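Structural protein VP1 (Trichodysplasia spinulosa-associated polyomavirus, PDB 4U60) forms the pentameric building blocks of the viral outer capsid and binds sialylated glycans such as that of the glycolipid GM1. Local coordinates at residues Thr201-Gly205 / Thr225-Asp229; Gly232-Cys237 / Leu273-Thr277. One frame throughout, in Å; residues are numbered along the deposited sequence.

Interaction 1 (Thr201-Gly205 / Thr225-Asp229). With EDO (1,2-ethanediol), chain S.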
loop_
_atom_site.group_PDB
_atom_site.type_symbol
_atom_site.label_atom_id
_atom_site.label_comp_id
_atom_site.label_asym_id
_atom_site.label_seq_id
_atom_site.Cartn_x
_atom_site.Cartn_y
_atom_site.Cartn_z
ATOM N N THR C 201 8.111 28.446 3.684
ATOM C CA THR C 201 8.766 27.143 3.866
ATOM C C THR C 201 7.875 26.067 3.274
ATOM O O THR C 201 6.655 26.166 3.327
ATOM C CB THR C 201 9.025 26.864 5.362
ATOM O OG1 THR C 201 10.013 27.804 5.836
ATOM C CG2 THR C 201 9.459 25.416 5.637
ATOM N N ARG C 202 8.467 25.029 2.725
ATOM C CA ARG C 202 7.705 23.837 2.352
ATOM C C ARG C 202 8.130 22.732 3.288
ATOM O O ARG C 202 9.322 22.528 3.503
ATOM C CB ARG C 202 8.017 23.425 0.920
ATOM C CG ARG C 202 7.933 24.548 -0.090
ATOM C CD ARG C 202 6.557 25.208 -0.139
ATOM N NE ARG C 202 6.595 26.222 -1.175
ATOM C CZ ARG C 202 6.567 27.538 -0.986
ATOM N NH1 ARG C 202 6.361 28.093 0.217
ATOM N NH2 ARG C 202 6.713 28.304 -2.036
ATOM N N TYR C 203 7.174 22.008 3.848
ATOM C CA TYR C 203 7.513 20.858 4.701
ATOM C C TYR C 203 6.675 19.630 4.339
ATOM O O TYR C 203 5.568 19.744 3.811
ATOM C CB TYR C 203 7.382 21.170 6.214
ATOM C CG TYR C 203 6.012 21.621 6.666
ATOM C CD1 TYR C 203 5.001 20.701 6.956
ATOM C CD2 TYR C 203 5.731 22.974 6.829
ATOM C CE1 TYR C 203 3.744 21.129 7.378
ATOM C CE2 TYR C 203 4.491 23.415 7.252
ATOM C CZ TYR C 203 3.500 22.497 7.518
ATOM O OH TYR C 203 2.264 22.920 7.925
ATOM N N TYR C 204 7.273 18.467 4.585
ATOM C CA TYR C 204 6.701 17.176 4.200
ATOM C C TYR C 204 7.030 16.225 5.306
ATOM O O TYR C 204 8.189 16.097 5.679
ATOM C CB TYR C 204 7.306 16.644 2.876
ATOM C CG TYR C 204 7.404 17.679 1.787
ATOM C CD1 TYR C 204 8.421 18.635 1.805
ATOM C CD2 TYR C 204 6.494 17.717 0.755
ATOM C CE1 TYR C 204 8.508 19.612 0.826
ATOM C CE2 TYR C 204 6.590 18.692 -0.247
ATOM C CZ TYR C 204 7.602 19.630 -0.199
ATOM O OH TYR C 204 7.743 20.612 -1.172
ATOM N N GLY C 205 6.031 15.488 5.785
ATOM C CA GLY C 205 6.283 14.552 6.869
ATOM C C GLY C 205 5.383 13.331 6.837
ATOM O O GLY C 205 4.297 13.343 6.244
ATOM N N THR C 225 12.013 17.140 -5.876
ATOM C CA THR C 225 10.809 17.691 -5.245
ATOM C C THR C 225 10.735 19.187 -5.602
ATOM O O THR C 225 11.641 19.932 -5.283
ATOM C CB THR C 225 10.886 17.548 -3.727
ATOM O OG1 THR C 225 11.059 16.160 -3.377
ATOM C CG2 THR C 225 9.636 18.112 -3.080
ATOM N N VAL C 226 9.686 19.591 -6.296
ATOM C CA VAL C 226 9.486 20.978 -6.689
ATOM C C VAL C 226 9.023 21.775 -5.465
ATOM O O VAL C 226 8.080 21.382 -4.785
ATOM C CB VAL C 226 8.458 21.071 -7.836
ATOM C CG1 VAL C 226 8.139 22.524 -8.167
ATOM C CG2 VAL C 226 8.973 20.343 -9.074
ATOM N N LEU C 227 9.721 22.880 -5.188
ATOM C CA LEU C 227 9.415 23.752 -4.051
ATOM C C LEU C 227 8.569 24.979 -4.425
ATOM O O LEU C 227 8.164 25.756 -3.556
ATOM C CB LEU C 227 10.717 24.189 -3.362
ATOM C CG LEU C 227 11.560 23.058 -2.757
ATOM C CD1 LEU C 227 12.931 23.602 -2.375
ATOM C CD2 LEU C 227 10.878 22.458 -1.538
ATOM N N LEU C 228 8.324 25.161 -5.713
ATOM C CA LEU C 228 7.454 26.245 -6.176
ATOM C C LEU C 228 6.022 26.047 -5.673
ATOM O O LEU C 228 5.510 24.930 -5.635
ATOM C CB LEU C 228 7.457 26.296 -7.694
ATOM C CG LEU C 228 8.829 26.498 -8.360
ATOM C CD1 LEU C 228 8.648 26.689 -9.859
ATOM C CD2 LEU C 228 9.590 27.679 -7.774
ATOM N N ASP C 229 5.370 27.128 -5.278
ATOM C CA ASP C 229 3.968 27.031 -4.872
ATOM C C ASP C 229 3.043 27.080 -6.083
ATOM O O ASP C 229 3.504 27.044 -7.231
ATOM C CB ASP C 229 3.645 28.091 -3.822
ATOM C CG ASP C 229 3.665 29.521 -4.358
ATOM O OD1 ASP C 229 3.652 29.760 -5.584
ATOM O OD2 ASP C 229 3.705 30.432 -3.503
HETATM C C1 EDO S . 7.128 31.536 -0.871
HETATM O O1 EDO S . 5.970 30.941 -1.468
HETATM C C2 EDO S . 7.237 33.019 -1.240
HETATM O O2 EDO S . 7.594 33.814 -0.092
HETATM O O HOH W 1 6.040 20.848 -3.187
#
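Inside the VP1 jelly roll, R202 and Y204 of strand 201-208 reach across to T225, L227 and D229, where strand 225-226 gives way to a loop. The two segments share no backbone pairing: strand 201-208 bonds to strand 129-136 and strand 225-226 to strand 86-99, so side chains bridge the gap. With R202 CG beside the backbone N (chi1 -49°), CG packs on L227 CD2 at 3.9 Å; the bend at chi2 (-59°) then brings NE to 2.9 Å from the carbonyl O of L227. That bond is bent (N-H...O 135°), and the oxygen lies somewhat out of the guanidinium plane; R202 NH2 adds a weak second bond to the same oxygen. R202 NH2 also donates more directly to O1 of a 1,2-ethanediol, probably from the crystallisation liquor, 2.8 Å away. D229 OD2 stands well out of the guanidinium plane, 4.0 Å from R202 NH2, so this long salt bridge is one of charge alone; D229 OD1 is committed to the backbone N of N231. Beside this cluster, the phenol end of Y204 abuts two methyls, its OH 3.7 Å from each of T225 CG2 and L227 CD2. A water in the ring plane joins Y204 OH to the V226 carbonyl, while F133 stacks on the ring and T220 of a second subunit packs against Y204. The implication is a division of labour: guanidinium and water serve main-chain carbonyls, methyls pack on the Y204 hydroxyl end and the aliphatic part of R202, and D229 probably tempers the arginine's charge without directing its N-H groups.

Interaction 2 (Gly232-Cys237 / Leu273-Thr277)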
loop_
_atom_site.group_PDB
_atom_site.type_symbol
_atom_site.label_atom_id
_atom_site.label_comp_id
_atom_site.label_asym_id
_atom_site.label_seq_id
_atom_site.Cartn_x
_atom_site.Cartn_y
_atom_site.Cartn_z
ATOM N N GLY C 232 3.837 29.557 -8.711
ATOM C CA GLY C 232 5.151 29.450 -9.327
ATOM C C GLY C 232 6.287 30.103 -8.552
ATOM O O GLY C 232 7.354 30.377 -9.121
ATOM N N VAL C 233 6.087 30.318 -7.254
ATOM C CA VAL C 233 7.090 30.988 -6.426
ATOM C C VAL C 233 7.610 30.043 -5.354
ATOM O O VAL C 233 6.824 29.461 -4.628
ATOM C CB VAL C 233 6.509 32.248 -5.741
ATOM C CG1 VAL C 233 7.609 32.997 -5.006
ATOM C CG2 VAL C 233 5.847 33.157 -6.769
ATOM N N GLY C 234 8.933 29.922 -5.262
ATOM C CA GLY C 234 9.589 29.103 -4.250
ATOM C C GLY C 234 9.855 29.915 -2.990
ATOM O O GLY C 234 9.682 31.141 -2.993
ATOM N N PRO C 235 10.335 29.258 -1.923
ATOM C CA PRO C 235 10.772 30.001 -0.738
ATOM C C PRO C 235 11.808 31.082 -1.107
ATOM O O PRO C 235 12.716 30.818 -1.898
ATOM C CB PRO C 235 11.391 28.921 0.136
ATOM C CG PRO C 235 10.678 27.660 -0.254
ATOM C CD PRO C 235 10.505 27.799 -1.746
ATOM N N LEU C 236 11.647 32.271 -0.545
ATOM C CA LEU C 236 12.539 33.421 -0.803
ATOM C C LEU C 236 13.429 33.619 0.414
ATOM O O LEU C 236 12.947 33.709 1.540
ATOM C CB LEU C 236 11.725 34.658 -1.133
ATOM C CG LEU C 236 10.833 34.526 -2.376
ATOM C CD1 LEU C 236 9.910 35.732 -2.490
ATOM C CD2 LEU C 236 11.650 34.390 -3.650
ATOM N N CYS C 237 14.738 33.577 0.184
ATOM C CA CYS C 237 15.705 33.473 1.258
ATOM C C CYS C 237 16.054 34.817 1.879
ATOM O O CYS C 237 16.922 35.562 1.381
ATOM C CB CYS C 237 16.954 32.756 0.739
ATOM S SG CYS C 237 16.576 31.030 0.335
ATOM N N LEU C 273 18.649 26.868 -6.515
ATOM C CA LEU C 273 18.103 28.214 -6.275
ATOM C C LEU C 273 18.354 29.112 -7.457
ATOM O O LEU C 273 19.314 28.910 -8.220
ATOM C CB LEU C 273 18.703 28.871 -5.032
ATOM C CG LEU C 273 18.534 28.070 -3.741
ATOM C CD1 LEU C 273 19.839 27.356 -3.428
ATOM C CD2 LEU C 273 18.142 28.941 -2.572
ATOM N N ARG C 274 17.494 30.115 -7.597
ATOM C CA ARG C 274 17.567 31.046 -8.695
ATOM C C ARG C 274 17.362 32.455 -8.176
ATOM O O ARG C 274 16.754 32.660 -7.124
ATOM C CB ARG C 274 16.527 30.718 -9.769
ATOM C CG ARG C 274 15.081 30.952 -9.358
ATOM C CD ARG C 274 14.114 30.532 -10.445
ATOM N NE ARG C 274 12.724 30.609 -10.002
ATOM C CZ ARG C 274 11.685 30.043 -10.632
ATOM N NH1 ARG C 274 11.856 29.351 -11.747
ATOM N NH2 ARG C 274 10.461 30.175 -10.153
ATOM N N LYS C 275 17.866 33.425 -8.924
ATOM C CA LYS C 275 17.725 34.814 -8.534
ATOM C C LYS C 275 16.356 35.351 -8.913
ATOM O O LYS C 275 15.933 35.230 -10.064
ATOM C CB LYS C 275 18.798 35.681 -9.185
ATOM C CG LYS C 275 20.178 35.504 -8.590
ATOM C CD LYS C 275 21.187 36.418 -9.274
ATOM C CE LYS C 275 22.606 36.072 -8.846
ATOM N NZ LYS C 275 23.615 36.870 -9.594
ATOM N N ARG C 276 15.701 35.967 -7.931
ATOM C CA ARG C 276 14.385 36.575 -8.101
ATOM C C ARG C 276 14.413 38.050 -7.679
ATOM O O ARG C 276 14.846 38.390 -6.579
ATOM C CB ARG C 276 13.362 35.834 -7.249
ATOM C CG ARG C 276 11.981 36.481 -7.188
ATOM C CD ARG C 276 11.183 36.255 -8.460
ATOM N NE ARG C 276 10.621 34.907 -8.493
ATOM C CZ ARG C 276 9.524 34.537 -9.161
ATOM N NH1 ARG C 276 8.841 35.410 -9.893
ATOM N NH2 ARG C 276 9.105 33.275 -9.079
ATOM N N THR C 277 13.914 38.916 -8.549
ATOM C CA THR C 277 13.780 40.334 -8.201
ATOM C C THR C 277 12.525 40.550 -7.358
ATOM O O THR C 277 11.483 39.945 -7.612
ATOM C CB THR C 277 13.760 41.213 -9.463
ATOM O OG1 THR C 277 14.946 40.964 -10.223
ATOM C CG2 THR C 277 13.694 42.724 -9.091
HETATM O O HOH W 2 8.087 30.006 -11.642
#
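R274 and R276, both on strand 260-279, bring their guanidinium edges to the carbonyl of G232, with R274 NH2 3.3 Å and R276 NH2 3.4 Å from its O. The G232 oxygen lies in the plane of each group. A water makes the clearer connection, donating to G232 O at 2.7 Å and accepting from R274 NH2 at 2.8 Å. The two arginines arrive by different routes. R274 runs extended from CG to NE, whereas R276 bends at chi2 and chi3 (76° and 78°), which shortens its reach and turns NH2 toward V233 CG2, 4.0 Å away, the two side chains crossing at about a right angle. Further along the loop, L236 CD2 rests on R276 CG at 4.1 Å, and C237 SG touches L273 CD2 at 3.9 Å, leaving an apolar end to a contact that begins polar. In the next shell stands E91 of strand 86-99. Its OE1 forms salt bridges with NE of both R274 and R276, and its OE2 accepts the backbone N-H of G234, so one carboxylate positions the arginine pair and the loop together. R276 NH1 is tied in addition to the carbonyl of L13, and backbone bonds from P235 to A92 and from C237 to W90 fasten the loop to strand 86-99. With two arginines on one of its oxygens, E91 would be expected to remain ionised, yet it can offset only one of the two positive charges; the cluster probably keeps a net positive charge, eased by the dipoles of the G232 carbonyl and the water.

How the interactions relate
Interactions 1 and 2 follow one another along the chain, their centres 13 Å apart. They meet directly: R202 NH2 of interaction 1 comes within 2.8 Å of V233 O, L227 O lies 3.6 Å from P235 CD, and L228 CD2 packs 3.6 Å from R274 NH2. D229 OD1, by accepting the V233 backbone N-H, ties the loop of interaction 2 to the guanidinium site. N200 is shared too, since its OD1 bonds both the ethanediol held by R202 and the backbone N of L236. Neither contact includes glycan-pocket residues (T50-N53 and Q57-T61; H109, R114, D118 and K119); both join the 225-237 region to jelly-roll strands, 201-208 and 260-279 respectively.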